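Uncharacterized protein (Bacillus thuringiensis serovar kurstaki, PDB 4XE7) is a bacterial actin-like protein of the ParM type that probably polymerises into filaments which move plasmid copies apart during segregation. Local coordinates at residues T132-A137 with V146-S151. Numbering follows the deposited sequence.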
ATOM      1  N   THR A 132      -1.502   1.356 -16.385  1.00 23.21           N
ATOM      2  CA  THR A 132      -2.139   0.059 -16.210  1.00 23.75           C
ATOM      3  C   THR A 132      -3.054   0.077 -14.994  1.00 23.80           C
ATOM      4  O   THR A 132      -4.161  -0.478 -15.039  1.00 23.68           O
ATOM      5  CB  THR A 132      -1.092  -1.068 -16.073  1.00 21.80           C
ATOM      6  OG1 THR A 132      -0.330  -1.141 -17.281  1.00 29.20           O
ATOM      7  CG2 THR A 132      -1.763  -2.407 -15.823  1.00 25.01           C
ATOM      8  N   SER A 133      -2.615   0.728 -13.914  1.00 24.04           N
ATOM      9  CA  SER A 133      -3.439   0.785 -12.707  1.00 24.59           C
ATOM     10  C   SER A 133      -4.735   1.561 -12.991  1.00 20.70           C
ATOM     11  O   SER A 133      -5.827   1.142 -12.568  1.00 20.22           O
ATOM     12  CB  SER A 133      -2.671   1.415 -11.533  1.00 23.77           C
ATOM     13  OG  SER A 133      -2.595   2.832 -11.644  1.00 25.96           O
ATOM     14  N   MET A 134      -4.614   2.668 -13.725  1.00 20.53           N
ATOM     15  CA  MET A 134      -5.781   3.433 -14.174  1.00 19.20           C
ATOM     16  C   MET A 134      -6.744   2.577 -14.994  1.00 17.44           C
ATOM     17  O   MET A 134      -7.960   2.676 -14.846  1.00 18.17           O
ATOM     18  CB  MET A 134      -5.361   4.632 -15.035  1.00 21.65           C
ATOM     19  CG  MET A 134      -4.666   5.757 -14.314  1.00 24.85           C
ATOM     20  SD  MET A 134      -4.145   7.045 -15.480  1.00 16.01           S
ATOM     21  CE  MET A 134      -3.445   8.211 -14.293  1.00 26.58           C
ATOM     22  N   ALA A 135      -6.188   1.769 -15.898  1.00 22.32           N
ATOM     23  CA  ALA A 135      -6.997   0.929 -16.788  1.00 22.38           C
ATOM     24  C   ALA A 135      -7.732  -0.159 -16.038  1.00 20.75           C
ATOM     25  O   ALA A 135      -8.878  -0.474 -16.364  1.00 24.44           O
ATOM     26  CB  ALA A 135      -6.124   0.291 -17.889  1.00 21.51           C
ATOM     27  N   VAL A 136      -7.068  -0.754 -15.056  1.00 17.26           N
ATOM     28  CA  VAL A 136      -7.712  -1.793 -14.251  1.00 25.02           C
ATOM     29  C   VAL A 136      -8.885  -1.224 -13.441  1.00 24.68           C
ATOM     30  O   VAL A 136      -9.962  -1.823 -13.394  1.00 27.55           O
ATOM     31  CB  VAL A 136      -6.710  -2.491 -13.297  1.00 24.54           C
ATOM     32  CG1 VAL A 136      -7.439  -3.521 -12.401  1.00 20.93           C
ATOM     33  CG2 VAL A 136      -5.614  -3.186 -14.105  1.00 20.23           C
ATOM     34  N   ALA A 137      -8.690  -0.067 -12.819  1.00 21.18           N
ATOM     35  CA  ALA A 137      -9.782   0.573 -12.078  1.00 23.45           C
ATOM     36  C   ALA A 137     -10.929   0.946 -13.000  1.00 24.71           C
ATOM     37  O   ALA A 137     -12.110   0.832 -12.627  1.00 23.55           O
ATOM     38  CB  ALA A 137      -9.293   1.803 -11.357  1.00 16.19           C
ATOM     39  N   VAL A 146     -12.591   7.068 -19.864  1.00 31.07           N
ATOM     40  CA  VAL A 146     -12.571   7.841 -18.637  1.00 27.49           C
ATOM     41  C   VAL A 146     -11.734   9.089 -18.775  1.00 29.60           C
ATOM     42  O   VAL A 146     -10.616   9.069 -19.305  1.00 31.62           O
ATOM     43  CB  VAL A 146     -12.046   7.022 -17.442  1.00 24.36           C
ATOM     44  CG1 VAL A 146     -13.091   5.989 -17.007  1.00 23.92           C
ATOM     45  CG2 VAL A 146     -10.724   6.349 -17.788  1.00 28.29           C
ATOM     46  N   SER A 147     -12.303  10.192 -18.316  1.00 25.89           N
ATOM     47  CA  SER A 147     -11.515  11.360 -17.989  1.00 31.23           C
ATOM     48  C   SER A 147     -10.899  11.106 -16.617  1.00 25.36           C
ATOM     49  O   SER A 147     -11.601  10.708 -15.692  1.00 28.39           O
ATOM     50  CB  SER A 147     -12.376  12.618 -17.982  1.00 31.22           C
ATOM     51  OG  SER A 147     -11.661  13.693 -17.417  1.00 38.46           O
ATOM     52  N   VAL A 148      -9.592  11.303 -16.498  1.00 23.34           N
ATOM     53  CA  VAL A 148      -8.865  11.035 -15.258  1.00 25.63           C
ATOM     54  C   VAL A 148      -8.150  12.292 -14.743  1.00 29.24           C
ATOM     55  O   VAL A 148      -7.033  12.595 -15.165  1.00 30.22           O
ATOM     56  CB  VAL A 148      -7.812   9.923 -15.457  1.00 27.00           C
ATOM     57  CG1 VAL A 148      -7.035   9.667 -14.164  1.00 29.92           C
ATOM     58  CG2 VAL A 148      -8.469   8.662 -15.950  1.00 19.90           C
ATOM     59  N   PRO A 149      -8.795  13.038 -13.832  1.00 33.17           N
ATOM     60  CA  PRO A 149      -8.065  14.165 -13.236  1.00 28.42           C
ATOM     61  C   PRO A 149      -6.923  13.649 -12.360  1.00 29.85           C
ATOM     62  O   PRO A 149      -7.163  12.903 -11.404  1.00 28.75           O
ATOM     63  CB  PRO A 149      -9.127  14.892 -12.411  1.00 23.18           C
ATOM     64  CG  PRO A 149     -10.162  13.841 -12.102  1.00 33.63           C
ATOM     65  CD  PRO A 149     -10.156  12.887 -13.286  1.00 31.58           C
ATOM     66  N   PHE A 150      -5.691  14.029 -12.690  1.00 22.11           N
ATOM     67  CA  PHE A 150      -4.546  13.412 -12.039  1.00 25.31           C
ATOM     68  C   PHE A 150      -4.224  14.026 -10.676  1.00 24.83           C
ATOM     69  O   PHE A 150      -3.908  15.198 -10.563  1.00 32.73           O
ATOM     70  CB  PHE A 150      -3.299  13.485 -12.932  1.00 24.34           C
ATOM     71  CG  PHE A 150      -2.156  12.692 -12.389  1.00 27.71           C
ATOM     72  CD1 PHE A 150      -2.174  11.308 -12.452  1.00 31.76           C
ATOM     73  CD2 PHE A 150      -1.100  13.317 -11.748  1.00 27.74           C
ATOM     74  CE1 PHE A 150      -1.138  10.556 -11.930  1.00 26.72           C
ATOM     75  CE2 PHE A 150      -0.060  12.571 -11.213  1.00 27.53           C
ATOM     76  CZ  PHE A 150      -0.083  11.192 -11.301  1.00 21.99           C
ATOM     77  N   SER A 151      -4.255  13.216  -9.631  1.00 19.56           N
ATOM     78  CA  SER A 151      -3.807  13.716  -8.343  1.00 24.16           C
ATOM     79  C   SER A 151      -2.675  12.827  -7.867  1.00 30.80           C
ATOM     80  O   SER A 151      -2.883  11.673  -7.499  1.00 29.43           O
ATOM     81  CB  SER A 151      -4.958  13.756  -7.331  1.00 22.25           C
ATOM     82  OG  SER A 151      -4.505  14.128  -6.035  1.00 23.15           O
TER
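Met-134 lays the end of its thioether chain over Val-148 and against the rim of the Phe-150 ring, a small worked example of how one long, unbranched side chain can bridge a helix and a strand. Its CE methyl sits 3.8 Å from Phe-150 CD1 and 3.9 Å from Val-148 CG1, touching both residues at once. The methyl reaches the ring at its edge, close to the ring plane, so the pair is not a face-on Met-aromatic contact. Met-134 SD lies 4.1 Å from Val-148 CG1. Beyond CG the methionine runs fully extended (chi3 178°), and its chain covers much of the distance between backbones whose nearest CA atoms, of Met-134 and Val-148, are 8.3 Å apart. In the actin-like fold that ParM proteins share, the contact joins helix 123-140 to strand 145-154, which hydrogen-bonds to strand 188-200 and, through Ser-147, to Asn-9 and Leu-11, at a short irregular break in that strand. Ile-191 of the adjacent strand 188-200 touches both Met-134 and Val-148. On Val-148, CG1 is the branch anti to the backbone N (chi1 179°), and it is the one that meets the methionine. No hydrogen bond crosses between 132-137 and 146-151; the three touching residues are buried and meet purely through apolar side chains. The Phe-150 ring also meets Phe-15, their planes about 10° from parallel.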